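Local coordinates for integron cassette protein (PDB 3FY6) that is of unknown function but is encoded by a mobile gene cassette of a Vibrio cholerae integron and adopts a novel alpha+beta fold, at residues Glu25-Glu30 / Asn67-Tyr72; Tyr35-Ile38 / Val43-Lys46; Ile45-Ser50 / Pro55-Glu60; Leu86-Arg89 / Asp94-Glu97. All blocks are in the same frame, centred on the assembly; numbering follows the deposited sequence.

Contact 1 of 4, residues Glu25-Glu30 / Asn67-Tyr72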
loop_
_atom_site.group_PDB
_atom_site.type_symbol
_atom_site.label_atom_id
_atom_site.label_comp_id
_atom_site.label_asym_id
_atom_site.label_seq_id
_atom_site.Cartn_x
_atom_site.Cartn_y
_atom_site.Cartn_z
ATOM N N GLU A 25 -11.855 -11.124 8.184
ATOM C CA GLU A 25 -13.107 -10.557 7.697
ATOM C C GLU A 25 -13.370 -11.024 6.263
ATOM O O GLU A 25 -12.447 -11.133 5.448
ATOM C CB GLU A 25 -13.058 -9.034 7.751
ATOM C CG GLU A 25 -12.900 -8.473 9.160
ATOM C CD GLU A 25 -14.191 -8.550 9.959
ATOM O OE1 GLU A 25 -15.159 -7.861 9.584
ATOM O OE2 GLU A 25 -14.239 -9.287 10.965
ATOM N N THR A 26 -14.630 -11.306 5.957
ATOM C CA THR A 26 -14.987 -11.802 4.635
ATOM C C THR A 26 -15.264 -10.629 3.705
ATOM O O THR A 26 -16.160 -9.828 3.951
ATOM C CB THR A 26 -16.221 -12.737 4.688
ATOM O OG1 THR A 26 -15.969 -13.825 5.590
ATOM C CG2 THR A 26 -16.544 -13.293 3.295
ATOM N N TYR A 27 -14.465 -10.505 2.655
ATOM C CA TYR A 27 -14.750 -9.526 1.615
ATOM C C TYR A 27 -15.375 -10.276 0.456
ATOM O O TYR A 27 -14.789 -11.225 -0.061
ATOM C CB TYR A 27 -13.473 -8.831 1.164
ATOM C CG TYR A 27 -12.997 -7.774 2.130
ATOM C CD1 TYR A 27 -12.586 -8.113 3.413
ATOM C CD2 TYR A 27 -12.959 -6.432 1.758
ATOM C CE1 TYR A 27 -12.149 -7.145 4.301
ATOM C CE2 TYR A 27 -12.523 -5.452 2.641
ATOM C CZ TYR A 27 -12.119 -5.813 3.909
ATOM O OH TYR A 27 -11.702 -4.846 4.790
ATOM N N ILE A 28 -16.574 -9.872 0.057
ATOM C CA ILE A 28 -17.271 -10.583 -1.009
ATOM C C ILE A 28 -17.114 -9.840 -2.327
ATOM O O ILE A 28 -17.539 -8.695 -2.465
ATOM C CB ILE A 28 -18.761 -10.793 -0.683
ATOM C CG1 ILE A 28 -18.912 -11.423 0.701
ATOM C CG2 ILE A 28 -19.419 -11.693 -1.732
ATOM C CD1 ILE A 28 -20.348 -11.550 1.163
ATOM N N VAL A 29 -16.468 -10.490 -3.283
ATOM C CA VAL A 29 -16.291 -9.915 -4.605
ATOM C C VAL A 29 -17.330 -10.476 -5.566
ATOM O O VAL A 29 -17.368 -11.678 -5.815
ATOM C CB VAL A 29 -14.898 -10.233 -5.163
ATOM C CG1 VAL A 29 -14.683 -9.495 -6.482
ATOM C CG2 VAL A 29 -13.820 -9.843 -4.156
ATOM N N GLU A 30 -18.180 -9.608 -6.101
ATOM C CA GLU A 30 -19.151 -10.029 -7.100
ATOM C C GLU A 30 -18.683 -9.605 -8.486
ATOM O O GLU A 30 -18.553 -8.412 -8.763
ATOM C CB GLU A 30 -20.524 -9.417 -6.820
ATOM C CG GLU A 30 -21.421 -10.234 -5.924
ATOM C CD GLU A 30 -22.891 -9.877 -6.102
ATOM O OE1 GLU A 30 -23.242 -9.309 -7.163
ATOM O OE2 GLU A 30 -23.694 -10.170 -5.189
ATOM N N ASN A 67 -8.713 0.047 5.554
ATOM C CA ASN A 67 -8.120 0.858 6.613
ATOM C C ASN A 67 -9.054 0.834 7.812
ATOM O O ASN A 67 -8.625 0.889 8.952
ATOM C CB ASN A 67 -7.909 2.320 6.172
ATOM C CG ASN A 67 -6.673 2.517 5.282
ATOM O OD1 ASN A 67 -6.432 3.617 4.799
ATOM N ND2 ASN A 67 -5.902 1.454 5.057
ATOM N N ASN A 68 -10.347 0.747 7.533
ATOM C CA ASN A 68 -11.340 0.681 8.592
ATOM C C ASN A 68 -11.236 -0.602 9.414
ATOM O O ASN A 68 -11.645 -0.636 10.572
ATOM C CB ASN A 68 -12.744 0.863 8.021
ATOM C CG ASN A 68 -13.056 2.314 7.719
ATOM O OD1 ASN A 68 -12.443 3.219 8.287
ATOM N ND2 ASN A 68 -14.005 2.547 6.820
ATOM N N ASP A 69 -10.685 -1.653 8.814
ATOM C CA ASP A 69 -10.407 -2.878 9.553
ATOM C C ASP A 69 -8.987 -2.866 10.139
ATOM O O ASP A 69 -8.482 -3.901 10.577
ATOM C CB ASP A 69 -10.597 -4.105 8.663
ATOM C CG ASP A 69 -12.066 -4.480 8.474
ATOM O OD1 ASP A 69 -12.919 -4.002 9.259
ATOM O OD2 ASP A 69 -12.360 -5.265 7.534
ATOM N N SER A 70 -8.358 -1.694 10.156
ATOM C CA SER A 70 -6.945 -1.581 10.538
ATOM C C SER A 70 -6.029 -2.421 9.648
ATOM O O SER A 70 -5.050 -3.001 10.118
ATOM C CB SER A 70 -6.734 -1.958 12.009
ATOM O OG SER A 70 -7.444 -1.076 12.862
ATOM N N VAL A 71 -6.363 -2.488 8.365
ATOM C CA VAL A 71 -5.552 -3.199 7.385
ATOM C C VAL A 71 -4.981 -2.170 6.400
ATOM O O VAL A 71 -5.712 -1.311 5.909
ATOM C CB VAL A 71 -6.394 -4.273 6.629
ATOM C CG1 VAL A 71 -5.617 -4.856 5.459
ATOM C CG2 VAL A 71 -6.847 -5.376 7.592
ATOM N N TYR A 72 -3.680 -2.259 6.131
ATOM C CA TYR A 72 -2.984 -1.303 5.271
ATOM C C TYR A 72 -2.358 -2.046 4.105
ATOM O O TYR A 72 -1.196 -2.441 4.159
ATOM C CB TYR A 72 -1.933 -0.534 6.097
ATOM C CG TYR A 72 -2.585 0.066 7.318
ATOM C CD1 TYR A 72 -3.215 1.302 7.248
ATOM C CD2 TYR A 72 -2.663 -0.645 8.512
ATOM C CE1 TYR A 72 -3.860 1.839 8.350
ATOM C CE2 TYR A 72 -3.304 -0.118 9.618
ATOM C CZ TYR A 72 -3.898 1.125 9.533
ATOM O OH TYR A 72 -4.543 1.658 10.628
#

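Contact 2 of 4, residues Tyr35-Ile38 / Val43-Lys46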
loop_
_atom_site.group_PDB
_atom_site.type_symbol
_atom_site.label_atom_id
_atom_site.label_comp_id
_atom_site.label_asym_id
_atom_site.label_seq_id
_atom_site.Cartn_x
_atom_site.Cartn_y
_atom_site.Cartn_z
ATOM N N TYR A 35 -19.850 -4.919 -14.451
ATOM C CA TYR A 35 -19.334 -4.250 -13.266
ATOM C C TYR A 35 -18.828 -5.258 -12.250
ATOM O O TYR A 35 -19.157 -6.441 -12.318
ATOM C CB TYR A 35 -20.431 -3.399 -12.625
ATOM C CG TYR A 35 -21.553 -4.226 -12.020
ATOM C CD1 TYR A 35 -22.720 -4.482 -12.732
ATOM C CD2 TYR A 35 -21.436 -4.765 -10.743
ATOM C CE1 TYR A 35 -23.750 -5.240 -12.182
ATOM C CE2 TYR A 35 -22.461 -5.524 -10.183
ATOM C CZ TYR A 35 -23.613 -5.755 -10.908
ATOM O OH TYR A 35 -24.627 -6.507 -10.359
HETATM N N MSE A 36 -18.030 -4.783 -11.302
HETATM C CA MSE A 36 -17.617 -5.614 -10.177
HETATM C C MSE A 36 -17.966 -4.889 -8.885
HETATM O O MSE A 36 -17.860 -3.667 -8.814
HETATM C CB MSE A 36 -16.110 -5.893 -10.224
HETATM C CG MSE A 36 -15.553 -6.524 -8.947
HETATM SE SE MSE A 36 -13.583 -6.605 -8.947
HETATM C CE MSE A 36 -13.243 -5.017 -9.948
ATOM N N GLU A 37 -18.388 -5.641 -7.874
ATOM C CA GLU A 37 -18.615 -5.071 -6.553
ATOM C C GLU A 37 -17.806 -5.802 -5.500
ATOM O O GLU A 37 -17.535 -6.993 -5.625
ATOM C CB GLU A 37 -20.098 -5.086 -6.190
ATOM C CG GLU A 37 -20.954 -4.227 -7.104
ATOM C CD GLU A 37 -22.382 -4.084 -6.613
ATOM O OE1 GLU A 37 -22.813 -4.892 -5.759
ATOM O OE2 GLU A 37 -23.072 -3.157 -7.086
ATOM N N ILE A 38 -17.401 -5.065 -4.473
ATOM C CA ILE A 38 -16.674 -5.634 -3.349
ATOM C C ILE A 38 -17.378 -5.192 -2.081
ATOM O O ILE A 38 -17.525 -3.987 -1.825
ATOM C CB ILE A 38 -15.216 -5.154 -3.309
ATOM C CG1 ILE A 38 -14.512 -5.469 -4.635
ATOM C CG2 ILE A 38 -14.467 -5.781 -2.135
ATOM C CD1 ILE A 38 -13.336 -4.539 -4.926
ATOM N N VAL A 43 -20.864 -2.401 3.713
ATOM C CA VAL A 43 -20.245 -1.460 2.790
ATOM C C VAL A 43 -19.939 -2.097 1.443
ATOM O O VAL A 43 -19.324 -3.154 1.380
ATOM C CB VAL A 43 -18.929 -0.911 3.358
ATOM C CG1 VAL A 43 -18.210 -0.113 2.305
ATOM C CG2 VAL A 43 -19.190 -0.066 4.601
ATOM N N THR A 44 -20.350 -1.434 0.371
ATOM C CA THR A 44 -20.104 -1.928 -0.976
ATOM C C THR A 44 -19.491 -0.837 -1.851
ATOM O O THR A 44 -20.028 0.267 -1.946
ATOM C CB THR A 44 -21.411 -2.414 -1.648
ATOM O OG1 THR A 44 -22.006 -3.457 -0.864
ATOM C CG2 THR A 44 -21.126 -2.942 -3.049
ATOM N N ILE A 45 -18.361 -1.145 -2.483
ATOM C CA ILE A 45 -17.814 -0.278 -3.517
ATOM C C ILE A 45 -17.974 -0.956 -4.873
ATOM O O ILE A 45 -18.134 -2.181 -4.952
ATOM C CB ILE A 45 -16.343 0.079 -3.262
ATOM C CG1 ILE A 45 -15.464 -1.171 -3.335
ATOM C CG2 ILE A 45 -16.199 0.779 -1.911
ATOM C CD1 ILE A 45 -14.006 -0.907 -3.051
ATOM N N LYS A 46 -17.952 -0.159 -5.936
ATOM C CA LYS A 46 -18.296 -0.664 -7.253
ATOM C C LYS A 46 -17.405 -0.114 -8.348
ATOM O O LYS A 46 -17.111 1.084 -8.369
ATOM C CB LYS A 46 -19.755 -0.323 -7.576
ATOM C CG LYS A 46 -20.189 -0.762 -8.964
ATOM C CD LYS A 46 -21.696 -0.737 -9.113
ATOM C CE LYS A 46 -22.095 -1.024 -10.544
ATOM N NZ LYS A 46 -23.572 -1.153 -10.699
HETATM O O HOH W 1 -25.025 -2.288 -8.734
#

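Contact 3 of 4, residues Ile45-Ser50 / Pro55-Glu60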
loop_
_atom_site.group_PDB
_atom_site.type_symbol
_atom_site.label_atom_id
_atom_site.label_comp_id
_atom_site.label_asym_id
_atom_site.label_seq_id
_atom_site.Cartn_x
_atom_site.Cartn_y
_atom_site.Cartn_z
ATOM N N ILE A 45 -18.361 -1.145 -2.483
ATOM C CA ILE A 45 -17.814 -0.278 -3.517
ATOM C C ILE A 45 -17.974 -0.956 -4.873
ATOM O O ILE A 45 -18.134 -2.181 -4.952
ATOM C CB ILE A 45 -16.343 0.079 -3.262
ATOM C CG1 ILE A 45 -15.464 -1.171 -3.335
ATOM C CG2 ILE A 45 -16.199 0.779 -1.911
ATOM C CD1 ILE A 45 -14.006 -0.907 -3.051
ATOM N N LYS A 46 -17.952 -0.159 -5.936
ATOM C CA LYS A 46 -18.296 -0.664 -7.253
ATOM C C LYS A 46 -17.405 -0.114 -8.348
ATOM O O LYS A 46 -17.111 1.084 -8.369
ATOM C CB LYS A 46 -19.755 -0.323 -7.576
ATOM C CG LYS A 46 -20.189 -0.762 -8.964
ATOM C CD LYS A 46 -21.696 -0.737 -9.113
ATOM C CE LYS A 46 -22.095 -1.024 -10.544
ATOM N NZ LYS A 46 -23.572 -1.153 -10.699
ATOM N N ALA A 47 -16.992 -0.993 -9.258
ATOM C CA ALA A 47 -16.301 -0.589 -10.481
ATOM C C ALA A 47 -17.183 -0.930 -11.677
ATOM O O ALA A 47 -17.629 -2.067 -11.820
ATOM C CB ALA A 47 -14.953 -1.303 -10.605
ATOM N N THR A 48 -17.435 0.050 -12.537
ATOM C CA THR A 48 -18.291 -0.168 -13.695
ATOM C C THR A 48 -17.478 -0.181 -14.985
ATOM O O THR A 48 -16.661 0.707 -15.223
ATOM C CB THR A 48 -19.393 0.906 -13.795
ATOM O OG1 THR A 48 -18.798 2.204 -13.727
ATOM C CG2 THR A 48 -20.364 0.769 -12.650
ATOM N N TYR A 49 -17.701 -1.195 -15.812
ATOM C CA TYR A 49 -17.000 -1.301 -17.084
ATOM C C TYR A 49 -17.517 -0.278 -18.085
ATOM O O TYR A 49 -18.721 -0.045 -18.174
ATOM C CB TYR A 49 -17.170 -2.702 -17.664
ATOM C CG TYR A 49 -16.432 -2.899 -18.966
ATOM C CD1 TYR A 49 -15.102 -3.298 -18.976
ATOM C CD2 TYR A 49 -17.062 -2.678 -20.184
ATOM C CE1 TYR A 49 -14.419 -3.476 -20.162
ATOM C CE2 TYR A 49 -16.387 -2.851 -21.376
ATOM C CZ TYR A 49 -15.064 -3.251 -21.358
ATOM O OH TYR A 49 -14.387 -3.427 -22.542
ATOM N N SER A 50 -16.607 0.334 -18.836
ATOM C CA SER A 50 -16.995 1.206 -19.944
ATOM C C SER A 50 -16.219 0.830 -21.204
ATOM O O SER A 50 -15.029 0.523 -21.145
ATOM C CB SER A 50 -16.795 2.685 -19.594
ATOM O OG SER A 50 -15.428 2.994 -19.389
ATOM N N PRO A 55 -12.227 1.294 -16.217
ATOM C CA PRO A 55 -13.407 1.136 -15.364
ATOM C C PRO A 55 -13.597 2.352 -14.469
ATOM O O PRO A 55 -12.616 2.958 -14.041
ATOM C CB PRO A 55 -13.063 -0.097 -14.527
ATOM C CG PRO A 55 -12.164 -0.897 -15.414
ATOM C CD PRO A 55 -11.340 0.118 -16.165
ATOM N N GLU A 56 -14.852 2.709 -14.213
ATOM C CA GLU A 56 -15.179 3.794 -13.293
ATOM C C GLU A 56 -15.300 3.252 -11.867
ATOM O O GLU A 56 -16.206 2.477 -11.567
ATOM C CB GLU A 56 -16.500 4.443 -13.714
ATOM C CG GLU A 56 -16.704 5.858 -13.188
ATOM C CD GLU A 56 -15.851 6.877 -13.924
ATOM O OE1 GLU A 56 -15.592 6.678 -15.133
ATOM O OE2 GLU A 56 -15.442 7.876 -13.295
ATOM N N TRP A 57 -14.390 3.652 -10.986
ATOM C CA TRP A 57 -14.420 3.182 -9.601
ATOM C C TRP A 57 -15.088 4.160 -8.644
ATOM O O TRP A 57 -15.076 5.368 -8.874
ATOM C CB TRP A 57 -12.999 2.924 -9.096
ATOM C CG TRP A 57 -12.429 1.602 -9.492
ATOM C CD1 TRP A 57 -11.686 1.327 -10.600
ATOM C CD2 TRP A 57 -12.534 0.378 -8.761
ATOM N NE1 TRP A 57 -11.337 -0.002 -10.615
ATOM C CE2 TRP A 57 -11.839 -0.605 -9.492
ATOM C CE3 TRP A 57 -13.157 0.016 -7.560
ATOM C CZ2 TRP A 57 -11.748 -1.928 -9.063
ATOM C CZ3 TRP A 57 -13.068 -1.298 -7.139
ATOM C CH2 TRP A 57 -12.366 -2.253 -7.885
ATOM N N SER A 58 -15.642 3.627 -7.558
ATOM C CA SER A 58 -16.045 4.434 -6.411
ATOM C C SER A 58 -14.852 5.251 -5.946
ATOM O O SER A 58 -13.713 4.808 -6.079
ATOM C CB SER A 58 -16.455 3.520 -5.264
ATOM O OG SER A 58 -15.388 2.633 -4.959
ATOM N N GLU A 59 -15.106 6.433 -5.397
ATOM C CA GLU A 59 -14.035 7.261 -4.854
ATOM C C GLU A 59 -13.547 6.732 -3.503
ATOM O O GLU A 59 -12.400 6.946 -3.126
ATOM C CB GLU A 59 -14.481 8.721 -4.729
ATOM C CG GLU A 59 -14.577 9.443 -6.059
ATOM C CD GLU A 59 -15.277 10.786 -5.943
ATOM O OE1 GLU A 59 -15.826 11.087 -4.859
ATOM O OE2 GLU A 59 -15.281 11.535 -6.942
ATOM N N GLU A 60 -14.431 6.061 -2.771
ATOM C CA GLU A 60 -14.020 5.295 -1.602
ATOM C C GLU A 60 -13.291 4.056 -2.123
ATOM O O GLU A 60 -13.904 3.206 -2.767
ATOM C CB GLU A 60 -15.243 4.862 -0.805
ATOM C CG GLU A 60 -14.949 4.432 0.620
ATOM C CD GLU A 60 -14.808 5.611 1.549
ATOM O OE1 GLU A 60 -14.023 6.531 1.233
ATOM O OE2 GLU A 60 -15.485 5.625 2.595
HETATM O O HOH W 2 -18.704 2.176 -10.385
#

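Contact 4 of 4, residues Leu86-Arg89 / Asp94-Glu97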
loop_
_atom_site.group_PDB
_atom_site.type_symbol
_atom_site.label_atom_id
_atom_site.label_comp_id
_atom_site.label_asym_id
_atom_site.label_seq_id
_atom_site.Cartn_x
_atom_site.Cartn_y
_atom_site.Cartn_z
ATOM N N LEU A 86 -11.152 -7.844 -15.194
ATOM C CA LEU A 86 -11.126 -7.578 -16.628
ATOM C C LEU A 86 -10.701 -8.821 -17.413
ATOM O O LEU A 86 -11.246 -9.110 -18.473
ATOM C CB LEU A 86 -10.218 -6.394 -16.957
ATOM C CG LEU A 86 -10.711 -5.039 -16.438
ATOM C CD1 LEU A 86 -9.760 -3.942 -16.852
ATOM C CD2 LEU A 86 -12.111 -4.747 -16.951
ATOM N N GLU A 87 -9.737 -9.562 -16.884
ATOM C CA GLU A 87 -9.319 -10.792 -17.548
ATOM C C GLU A 87 -10.419 -11.863 -17.521
ATOM O O GLU A 87 -10.652 -12.550 -18.509
ATOM C CB GLU A 87 -8.023 -11.301 -16.939
ATOM C CG GLU A 87 -6.847 -10.393 -17.258
ATOM C CD GLU A 87 -6.590 -10.298 -18.758
ATOM O OE1 GLU A 87 -6.493 -11.356 -19.417
ATOM O OE2 GLU A 87 -6.492 -9.167 -19.279
ATOM N N TRP A 88 -11.112 -11.976 -16.395
ATOM C CA TRP A 88 -12.213 -12.922 -16.262
ATOM C C TRP A 88 -13.346 -12.525 -17.192
ATOM O O TRP A 88 -14.013 -13.370 -17.790
ATOM C CB TRP A 88 -12.718 -12.932 -14.819
ATOM C CG TRP A 88 -14.028 -13.624 -14.624
ATOM C CD1 TRP A 88 -14.224 -14.949 -14.351
ATOM C CD2 TRP A 88 -15.332 -13.026 -14.659
ATOM N NE1 TRP A 88 -15.569 -15.214 -14.224
ATOM C CE2 TRP A 88 -16.271 -14.052 -14.407
ATOM C CE3 TRP A 88 -15.798 -11.725 -14.880
ATOM C CZ2 TRP A 88 -17.646 -13.817 -14.373
ATOM C CZ3 TRP A 88 -17.163 -11.490 -14.840
ATOM C CH2 TRP A 88 -18.072 -12.529 -14.588
ATOM N N ARG A 89 -13.548 -11.221 -17.300
ATOM C CA ARG A 89 -14.633 -10.665 -18.082
ATOM C C ARG A 89 -14.589 -11.138 -19.534
ATOM O O ARG A 89 -15.613 -11.524 -20.104
ATOM C CB ARG A 89 -14.558 -9.143 -18.030
ATOM C CG ARG A 89 -15.763 -8.475 -18.605
ATOM C CD ARG A 89 -15.611 -6.976 -18.644
ATOM N NE ARG A 89 -16.652 -6.417 -19.492
ATOM C CZ ARG A 89 -16.508 -6.219 -20.795
ATOM N NH1 ARG A 89 -15.356 -6.517 -21.379
ATOM N NH2 ARG A 89 -17.508 -5.716 -21.507
ATOM N N ASP A 94 -11.315 -18.596 -16.056
ATOM C CA ASP A 94 -12.613 -19.160 -15.705
ATOM C C ASP A 94 -12.912 -18.851 -14.243
ATOM O O ASP A 94 -12.134 -18.169 -13.575
ATOM C CB ASP A 94 -12.678 -20.664 -15.995
ATOM C CG ASP A 94 -11.622 -21.458 -15.241
ATOM O OD1 ASP A 94 -11.357 -21.152 -14.056
ATOM O OD2 ASP A 94 -11.062 -22.403 -15.837
ATOM N N ASN A 95 -14.041 -19.342 -13.751
ATOM C CA ASN A 95 -14.457 -19.067 -12.381
ATOM C C ASN A 95 -13.469 -19.544 -11.330
ATOM O O ASN A 95 -13.249 -18.873 -10.333
ATOM C CB ASN A 95 -15.828 -19.676 -12.107
ATOM C CG ASN A 95 -16.922 -18.995 -12.887
ATOM O OD1 ASN A 95 -16.680 -18.004 -13.582
ATOM N ND2 ASN A 95 -18.139 -19.520 -12.782
ATOM N N ASP A 96 -12.872 -20.707 -11.543
ATOM C CA ASP A 96 -11.966 -21.229 -10.532
ATOM C C ASP A 96 -10.654 -20.460 -10.553
ATOM O O ASP A 96 -10.063 -20.194 -9.504
ATOM C CB ASP A 96 -11.730 -22.731 -10.705
ATOM C CG ASP A 96 -11.164 -23.374 -9.451
ATOM O OD1 ASP A 96 -11.957 -23.889 -8.633
ATOM O OD2 ASP A 96 -9.932 -23.342 -9.267
ATOM N N GLU A 97 -10.220 -20.088 -11.755
ATOM C CA GLU A 97 -9.005 -19.310 -11.930
ATOM C C GLU A 97 -9.130 -17.913 -11.318
ATOM O O GLU A 97 -8.222 -17.451 -10.642
ATOM C CB GLU A 97 -8.634 -19.191 -13.406
ATOM C CG GLU A 97 -8.031 -20.448 -14.037
ATOM C CD GLU A 97 -7.883 -20.296 -15.552
ATOM O OE1 GLU A 97 -8.927 -20.213 -16.239
ATOM O OE2 GLU A 97 -6.731 -20.238 -16.054
#

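Contact 1 of 4, residues Glu25-Glu30 / Asn67-Tyr72
With CG beside the backbone N in both Tyr27 (chi1 -77°) and Asp69 (chi1 -78°), the phenol and the carboxylate are sent toward each other from opposite directions. Tyr27 OH donates to Asp69 OD2 at 2.9 Å, reaching that oxygen from above the carboxylate plane, 42° out of it, and the ring and the carboxylate stand at right angles. The other oxygen, Asp69 OD1, accepts from the indole NE1 of Trp21, so both oxygens of this buried residue's carboxylate have a donor, which should restrain its rotation. Glu25 adds its aliphatic part, CG lying 3.6 Å from Asp69 OD2. The Glu25 chain bends at chi2 and its carboxylate pairs with Arg23; even so, Glu25 OE1 stays 4.3 Å from Asp69 OD2, a proximity of like charges that the arginine probably eases.

Asp69 sits in the turn just after helix 62-67, where a Schellman motif ends the helix. Ser70, at positive phi, is its C-prime residue, with Ser70 N bonded to Asn67 O and Val71 N to Met66 O. Across the same turn Asn67 ND2 donates to Val71 O over 2.9 Å, the acceptor lying in the amide plane. The Tyr27 ring packs against Ile65 and Met66 of helix 62-67 and Met40 of strand 35-40.

Contact 2 of 4, residues Tyr35-Ile38 / Val43-Lys46
Lys46 lays the end of its extended chain over one face of the Tyr35 ring, with NZ 4.0 Å from the ring centroid and 16° off the normal, a cation-pi contact. CE closes on the root of the ring, 3.6 Å from Tyr35 CG. Tyr35 takes the less common first torsion, 68°, with CG between the backbone N and carbonyl carbon, and this brings the ring beside the neighbouring strand and under the ammonium group. The same lysine passes Glu37, whose OE2 touches Lys46 CD at 3.4 Å. The charges themselves do not form a salt bridge: a water donates to Glu37 OE2 and accepts from Lys46 NZ, each bond 2.7 Å long, and so bridges the two groups above the ring.

These residues belong to an antiparallel beta hairpin, strands 35-40 and 43-50. Glu37 and Lys46 form a non-hydrogen-bonded pair, while Ile38 and Ile45 form the hydrogen-bonded pair next to it, with Ile38 N to Ile45 O and Ile45 N to Ile38 O both 3.0 Å. On the face that carries the two isoleucines the packing is apolar. Ile38 CB meets Ile45 CG1 at 4.0 Å, and both side chains lie against Leu62 of helix 62-67; Phe81 of helix 77-89 also packs on Ile38. Thr44 sets its methyl CG2 against Glu37 on the opposite face, while its hydroxyl is hydrogen-bonded to Ser39 OG.

Contact 3 of 4, residues Ile45-Ser50 / Pro55-Glu60
Three backbone hydrogen bonds join Ile45-Ser50 to Pro55-Glu60. Thr48 and Glu56 exchange two of them as a hydrogen-bonded antiparallel pair, Thr48 N to Glu56 O and Glu56 N to Thr48 O, each 2.9 Å. The third, Ser58 N to Lys46 O at 3.0 Å, is more bent (140° at the hydrogen) and falls where the chain leaves the strand. A water adds to this edge, donating to Glu56 O and, weakly, to Lys46 O.

The arrangement is a beta hairpin of strands 43-50 and 53-57, the latter the outermost strand at one side of the chain's five-stranded antiparallel sheet. Between the bonded positions Ala47 faces Trp57 as a non-hydrogen-bonded pair.

Here the main apolar contact is made. Ala47 CB stands over one face of the indole, 3.4 Å from the centroid of its six-membered ring and 13° off the normal, a close CH-pi contact. With chi1 of -82°, CG of Trp57 lies beside its backbone N, and the ring system folds back across the small alanine. Ile45 CD1 instead comes to the ring edge, 4.2 Å from Trp57 CZ3, while the pyrrole NE1 donates to Gln82 of helix 77-89 and thereby holds the indole against that helix.

Among the polar side chains, Ser58 OG donates to Glu60 O at 2.7 Å, bridging the turn after the strand. That same hydroxyl oxygen presses on Ile45 CB, and Glu60 O lies against Ile45 CG2 at 3.4 Å.

Contact 4 of 4, residues Leu86-Arg89 / Asp94-Glu97
Asn95 OD1 receives the indole N-H of Trp88 across 3.1 Å in a nearly straight bond, 176° at the hydrogen. The oxygen lies in the plane of the indole, at its pyrrole edge, whereas the donor is slightly tilted from the plane of the amide carbonyl. The ring and amide planes are 30° apart. The carbonyl oxygen of Asp94 comes to the same edge of the ring, 3.9 Å from Trp88 CD1, without a polar bond. Trp88 has its CG anti to the backbone N (chi1 167°), which swings the indole out from its helix until NE1 meets the start of the next one.

That start is firmly defined. Asp94 is the N-cap of helix 95-114 and forms a capping box with Glu97: Glu97 N donates to Asp94 OD1 over 2.8 Å, nearly along the C-O axis of the carboxylate, and Asp94 N donates back to Glu97 OE1 over 2.9 Å. Asp94 OD1 thus takes up an amide N-H of the first turn, and the box probably helps to hold the backbone from which Asn95 reaches Trp88. A carboxylate at this end would also be expected to interact favourably with the helix dipole.

The contact spans the short connection between helices 77-89 and 95-114 at the protein surface. Thr10 of strand 10-18 packs on both Trp88 and Asn95, and the adjacent Glu87 packs on Phe121 of the second subunit.

Contacts 1, 2 and 3 all reach the same antiparallel sheet, whose strands run in chain order. Contact 2 joins strands 35-40 and 43-50, and contact 3, its centre 8 Å away, continues from the latter to strand 53-57, so the two share Ile45 and Lys46. Both fall within the sequence enclosed by contact 1, which joins the loop after helix 62-67 to strand 23-31; Glu30 N of that strand probably bonds to Glu37 O of contact 2. Contact 4 follows later, between helices 77-89 and 95-114, about 21 Å from contact 1 between centres. It meets contact 3 where Tyr49 packs on Leu86 and Arg89, linking the sheet to the helical layer.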